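Local atomic coordinates of propionate kinase (Francisella tularensis subsp. tularensis, PDB entry 3KHY), a protein that probably catalyses the reversible, magnesium-dependent transfer of a phosphate group from ATP to a short-chain carboxylate such as acetate, giving an acyl phosphate and ADP. Residues Ala186-Gln191 and Asn364-Ala369; Ala194-Ala199 and Leu314-Phe319. All coordinates share one frame; numbering follows the deposited sequence.

Interaction 1 (Ala186-Gln191 and Asn364-Ala369); sequences AKILTQ and NIMVIA
Ile188, near the C-terminal end of helix 175-188, meets the selenomethionine Met366 on strand 365-367. The two side chains run past each other in opposite directions. The Met366 chain is extended as far as SE and then bends (chi3 68°), and this sets its methyl against the isoleucine. Met366 CE lies 3.8 Å from Ile188 CG2 and also 3.8 Å from Ile188 CD1, so both branches of Ile188 touch the same methyl. The longer branch reaches further along the strand segment, where Ile188 CD1 comes to 4.3 Å from Ile368 CD1.

Leu189 follows. With CG beside the backbone N (chi1 -79°), its branched end is directed at the strand segment. Met366 SE lies 3.9 Å from Leu189 CD1 and about equally near Leu189 CG and CD2, so the selenium rests against the whole branch point. Leu189 CD2 also packs 3.8 Å from Asn364 ND2. This is a van der Waals contact of the methyl with the amide nitrogen, whose hydrogen bond goes to Asp315 O.

No hydrogen bond joins the two segments. The backbones keep well apart, with Leu189 CA and Asn364 CA 9.5 Å from each other, and side chains alone bridge the gap. Met366 is buried and Ile188 is exposed, so the contact runs from the interior to the surface. Met366 also packs on Ala316, and Ile368 on Val318 and on Ala185 of the helix. The arrangement is a helix end lying over the edge strand of a five-stranded mixed sheet, in the alpha/beta fold of the acetokinase family and the wider actin-like ATPase clan.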
loop_
_atom_site.group_PDB
_atom_site.type_symbol
_atom_site.label_atom_id
_atom_site.label_comp_id
_atom_site.label_asym_id
_atom_site.label_seq_id
_atom_site.Cartn_x
_atom_site.Cartn_y
_atom_site.Cartn_z
ATOM N N ALA A 186 27.535 5.467 2.724
ATOM C CA ALA A 186 28.121 6.805 2.700
ATOM C C ALA A 186 29.645 6.739 2.735
ATOM O O ALA A 186 30.321 7.548 2.101
ATOM C CB ALA A 186 27.592 7.645 3.859
ATOM N N LYS A 187 30.192 5.779 3.471
ATOM C CA LYS A 187 31.649 5.629 3.516
ATOM C C LYS A 187 32.232 5.247 2.153
ATOM O O LYS A 187 33.387 5.551 1.851
ATOM C CB LYS A 187 32.066 4.580 4.548
ATOM C CG LYS A 187 31.733 4.931 5.980
ATOM C CD LYS A 187 32.311 3.888 6.922
ATOM C CE LYS A 187 31.570 3.861 8.247
ATOM N NZ LYS A 187 31.960 2.675 9.072
ATOM N N ILE A 188 31.433 4.572 1.336
ATOM C CA ILE A 188 31.931 3.995 0.092
ATOM C C ILE A 188 31.703 4.898 -1.124
ATOM O O ILE A 188 32.555 4.970 -2.010
ATOM C CB ILE A 188 31.293 2.595 -0.173
ATOM C CG1 ILE A 188 31.566 1.641 0.993
ATOM C CG2 ILE A 188 31.812 1.994 -1.469
ATOM C CD1 ILE A 188 30.739 0.357 0.948
ATOM N N LEU A 189 30.568 5.597 -1.152
ATOM C CA LEU A 189 30.067 6.243 -2.372
ATOM C C LEU A 189 30.650 7.614 -2.720
ATOM O O LEU A 189 31.401 7.750 -3.695
ATOM C CB LEU A 189 28.541 6.328 -2.332
ATOM C CG LEU A 189 27.809 5.041 -2.696
ATOM C CD1 LEU A 189 26.369 5.088 -2.219
ATOM C CD2 LEU A 189 27.862 4.819 -4.196
ATOM N N THR A 190 30.271 8.634 -1.950
ATOM C CA THR A 190 30.767 9.988 -2.168
ATOM C C THR A 190 31.216 10.626 -0.859
ATOM O O THR A 190 31.194 9.993 0.197
ATOM C CB THR A 190 29.685 10.913 -2.778
ATOM O OG1 THR A 190 28.708 11.234 -1.775
ATOM C CG2 THR A 190 29.007 10.255 -3.987
ATOM N N GLN A 191 31.596 11.897 -0.943
ATOM C CA GLN A 191 32.008 12.671 0.223
ATOM C C GLN A 191 30.850 12.956 1.191
ATOM O O GLN A 191 31.053 13.039 2.405
ATOM C CB GLN A 191 32.651 13.981 -0.237
ATOM C CG GLN A 191 33.088 14.914 0.877
ATOM C CD GLN A 191 33.620 16.232 0.341
ATOM O OE1 GLN A 191 33.769 16.409 -0.868
ATOM N NE2 GLN A 191 33.907 17.166 1.240
ATOM N N ASN A 364 24.108 2.604 -9.796
ATOM C CA ASN A 364 24.858 1.721 -8.909
ATOM C C ASN A 364 23.920 0.784 -8.186
ATOM O O ASN A 364 22.852 1.202 -7.719
ATOM C CB ASN A 364 25.638 2.517 -7.867
ATOM C CG ASN A 364 26.800 3.267 -8.461
ATOM O OD1 ASN A 364 27.408 2.811 -9.429
ATOM N ND2 ASN A 364 27.124 4.434 -7.883
ATOM N N ILE A 365 24.331 -0.477 -8.077
ATOM C CA ILE A 365 23.605 -1.469 -7.307
ATOM C C ILE A 365 24.628 -2.128 -6.394
ATOM O O ILE A 365 25.675 -2.571 -6.854
ATOM C CB ILE A 365 22.948 -2.537 -8.211
ATOM C CG1 ILE A 365 22.038 -1.883 -9.260
ATOM C CG2 ILE A 365 22.165 -3.557 -7.356
ATOM C CD1 ILE A 365 21.774 -2.751 -10.489
HETATM N N MSE A 366 24.337 -2.175 -5.100
HETATM C CA MSE A 366 25.328 -2.602 -4.128
HETATM C C MSE A 366 24.807 -3.718 -3.263
HETATM O O MSE A 366 23.603 -3.917 -3.150
HETATM C CB MSE A 366 25.740 -1.432 -3.214
HETATM C CG MSE A 366 26.205 -0.210 -3.984
HETATM SE SE MSE A 366 26.741 1.308 -2.866
HETATM C CE MSE A 366 28.366 0.522 -2.051
ATOM N N VAL A 367 25.738 -4.453 -2.675
ATOM C CA VAL A 367 25.429 -5.379 -1.606
ATOM C C VAL A 367 26.281 -4.975 -0.411
ATOM O O VAL A 367 27.508 -4.927 -0.502
ATOM C CB VAL A 367 25.766 -6.826 -1.981
ATOM C CG1 VAL A 367 25.465 -7.740 -0.806
ATOM C CG2 VAL A 367 24.983 -7.258 -3.216
ATOM N N ILE A 368 25.627 -4.688 0.708
ATOM C CA ILE A 368 26.326 -4.286 1.922
ATOM C C ILE A 368 25.759 -5.101 3.074
ATOM O O ILE A 368 24.542 -5.161 3.260
ATOM C CB ILE A 368 26.112 -2.776 2.200
ATOM C CG1 ILE A 368 26.664 -1.940 1.042
ATOM C CG2 ILE A 368 26.759 -2.376 3.537
ATOM C CD1 ILE A 368 26.521 -0.407 1.261
ATOM N N ALA A 369 26.629 -5.752 3.830
ATOM C CA ALA A 369 26.179 -6.605 4.923
ATOM C C ALA A 369 25.680 -5.734 6.059
ATOM O O ALA A 369 26.337 -4.771 6.438
ATOM C CB ALA A 369 27.320 -7.503 5.403
#

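Interaction 2 (Ala194-Ala199 and Leu314-Phe319); sequences ANVIVA and LDALVF
Ile197 and Val318 form one of the central links between two neighbouring parallel strands: Val318 N donates to Ile197 O at 2.7 Å. On either side of it, Ile197 N binds Ala316 O at 3.1 Å, and Ala199 N binds Val318 O at 2.7 Å. The strand axes are 4.7 Å apart at closest approach and differ by only 18° in direction.

The pattern changes at Asn195 and Asp315. Asn195 O is taken by Asp315 N at 2.8 Å rather than by Ala316 N, which is buried without a partner. The Asp315 carboxylate completes a reciprocal pair. Its OD2 accepts Asn195 N at 2.8 Å, and the donor comes from above the carboxylate plane, 36° out of it. The other oxygen, OD1, accepts a hydrogen bond from a water that also accepts one from Asn195 ND2. Asn195 OD1 accepts a hydrogen bond from Asp212 N, beyond the strand pair.

Apolar groups close both faces. On one, Ile197 CG2 packs 3.7 Å from Leu317 CD1. Leu314 joins from the loop, its CG anti to the backbone N (chi1 176°), which brings Leu314 CD1 to 3.9 Å from Ile197 CG1. Helix 328-337 covers Leu317 and Phe319 here. On the other face, Val196, Val198, Ala316 and Val318 pack together, with Val181 of helix 175-188 over Val198 and Val318. Both strands lead towards predicted ATP-binding segments at 200-204 and 322-326. The pair is the central parallel pairing, strands 1 and 4, of a sheet ordered 3-2-1-4-5, the order typical of the actin-like ATPase fold to which acetokinases belong.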
loop_
_atom_site.group_PDB
_atom_site.type_symbol
_atom_site.label_atom_id
_atom_site.label_comp_id
_atom_site.label_asym_id
_atom_site.label_seq_id
_atom_site.Cartn_x
_atom_site.Cartn_y
_atom_site.Cartn_z
ATOM N N ALA A 194 24.696 9.468 2.349
ATOM C CA ALA A 194 24.192 8.672 1.239
ATOM C C ALA A 194 22.827 9.122 0.722
ATOM O O ALA A 194 21.947 9.526 1.491
ATOM C CB ALA A 194 24.160 7.192 1.623
ATOM N N ASN A 195 22.670 9.069 -0.596
ATOM C CA ASN A 195 21.361 9.201 -1.214
ATOM C C ASN A 195 21.052 7.854 -1.831
ATOM O O ASN A 195 21.405 7.581 -2.985
ATOM C CB ASN A 195 21.362 10.295 -2.275
ATOM C CG ASN A 195 21.607 11.669 -1.683
ATOM O OD1 ASN A 195 20.849 12.140 -0.838
ATOM N ND2 ASN A 195 22.680 12.310 -2.115
ATOM N N VAL A 196 20.425 6.995 -1.043
ATOM C CA VAL A 196 20.311 5.598 -1.429
ATOM C C VAL A 196 18.935 5.047 -1.123
ATOM O O VAL A 196 18.202 5.569 -0.277
ATOM C CB VAL A 196 21.377 4.714 -0.739
ATOM C CG1 VAL A 196 22.777 5.032 -1.270
ATOM C CG2 VAL A 196 21.322 4.850 0.795
ATOM N N ILE A 197 18.583 4.003 -1.850
ATOM C CA ILE A 197 17.419 3.197 -1.526
ATOM C C ILE A 197 17.971 1.899 -0.971
ATOM O O ILE A 197 18.794 1.256 -1.613
ATOM C CB ILE A 197 16.585 2.919 -2.773
ATOM C CG1 ILE A 197 16.004 4.232 -3.302
ATOM C CG2 ILE A 197 15.475 1.893 -2.465
ATOM C CD1 ILE A 197 15.428 4.133 -4.722
ATOM N N VAL A 198 17.551 1.543 0.240
ATOM C CA VAL A 198 18.058 0.351 0.907
ATOM C C VAL A 198 16.949 -0.694 0.997
ATOM O O VAL A 198 15.884 -0.444 1.569
ATOM C CB VAL A 198 18.595 0.667 2.326
ATOM C CG1 VAL A 198 19.088 -0.617 3.025
ATOM C CG2 VAL A 198 19.728 1.718 2.264
ATOM N N ALA A 199 17.201 -1.852 0.395
ATOM C CA ALA A 199 16.278 -2.975 0.471
ATOM C C ALA A 199 16.837 -4.001 1.449
ATOM O O ALA A 199 17.784 -4.703 1.147
ATOM C CB ALA A 199 16.083 -3.600 -0.897
ATOM N N LEU A 314 20.288 9.437 -7.768
ATOM C CA LEU A 314 20.374 8.266 -6.897
ATOM C C LEU A 314 21.810 7.772 -6.822
ATOM O O LEU A 314 22.400 7.472 -7.856
ATOM C CB LEU A 314 19.475 7.140 -7.424
ATOM C CG LEU A 314 19.557 5.828 -6.640
ATOM C CD1 LEU A 314 18.925 6.012 -5.267
ATOM C CD2 LEU A 314 18.887 4.665 -7.399
ATOM N N ASP A 315 22.377 7.672 -5.613
ATOM C CA ASP A 315 23.751 7.175 -5.473
ATOM C C ASP A 315 23.814 5.673 -5.716
ATOM O O ASP A 315 24.684 5.190 -6.446
ATOM C CB ASP A 315 24.325 7.468 -4.083
ATOM C CG ASP A 315 24.593 8.946 -3.853
ATOM O OD1 ASP A 315 24.806 9.686 -4.842
ATOM O OD2 ASP A 315 24.594 9.353 -2.672
ATOM N N ALA A 316 22.903 4.939 -5.081
ATOM C CA ALA A 316 22.840 3.485 -5.248
ATOM C C ALA A 316 21.526 2.904 -4.765
ATOM O O ALA A 316 20.862 3.473 -3.889
ATOM C CB ALA A 316 23.980 2.819 -4.500
ATOM N N LEU A 317 21.164 1.766 -5.340
ATOM C CA LEU A 317 20.189 0.865 -4.734
ATOM C C LEU A 317 21.025 -0.136 -3.944
ATOM O O LEU A 317 21.987 -0.688 -4.489
ATOM C CB LEU A 317 19.395 0.144 -5.815
ATOM C CG LEU A 317 18.529 -1.034 -5.354
ATOM C CD1 LEU A 317 17.480 -0.576 -4.326
ATOM C CD2 LEU A 317 17.858 -1.683 -6.559
ATOM N N VAL A 318 20.693 -0.356 -2.666
ATOM C CA VAL A 318 21.510 -1.240 -1.809
ATOM C C VAL A 318 20.705 -2.428 -1.285
ATOM O O VAL A 318 19.651 -2.228 -0.676
ATOM C CB VAL A 318 22.078 -0.479 -0.598
ATOM C CG1 VAL A 318 23.007 -1.386 0.208
ATOM C CG2 VAL A 318 22.812 0.790 -1.054
ATOM N N PHE A 319 21.188 -3.655 -1.536
ATOM C CA PHE A 319 20.575 -4.864 -0.991
ATOM C C PHE A 319 21.282 -5.243 0.304
ATOM O O PHE A 319 22.510 -5.179 0.392
ATOM C CB PHE A 319 20.723 -6.054 -1.961
ATOM C CG PHE A 319 19.898 -5.940 -3.216
ATOM C CD1 PHE A 319 18.537 -6.220 -3.191
ATOM C CD2 PHE A 319 20.495 -5.599 -4.431
ATOM C CE1 PHE A 319 17.773 -6.142 -4.343
ATOM C CE2 PHE A 319 19.731 -5.516 -5.597
ATOM C CZ PHE A 319 18.365 -5.793 -5.552
HETATM O O HOH W 1 23.454 11.880 -5.131
#

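Overall arrangement
Both contacts belong to the same five-stranded sheet. Interaction 2 is its buried centre, joining strands 196-201 and 316-320 through directed backbone hydrogen bonds and, at one end, a carboxylate and a water. Interaction 1 lies nearer the surface and has no hydrogen bond: the end of helix 175-188 rests on edge strand 365-367 by side-chain packing. The two meet directly, with centres about 8 Å apart. Strand 365-367 extends the sheet, as Met366 N probably bonds to Leu317 O and Met366 O to Phe319 N. Helix 175-188 serves both contacts, with Val181 over the central strands and its end over the edge strand. Along the chain, interaction 2 is nested within the loop that interaction 1 closes.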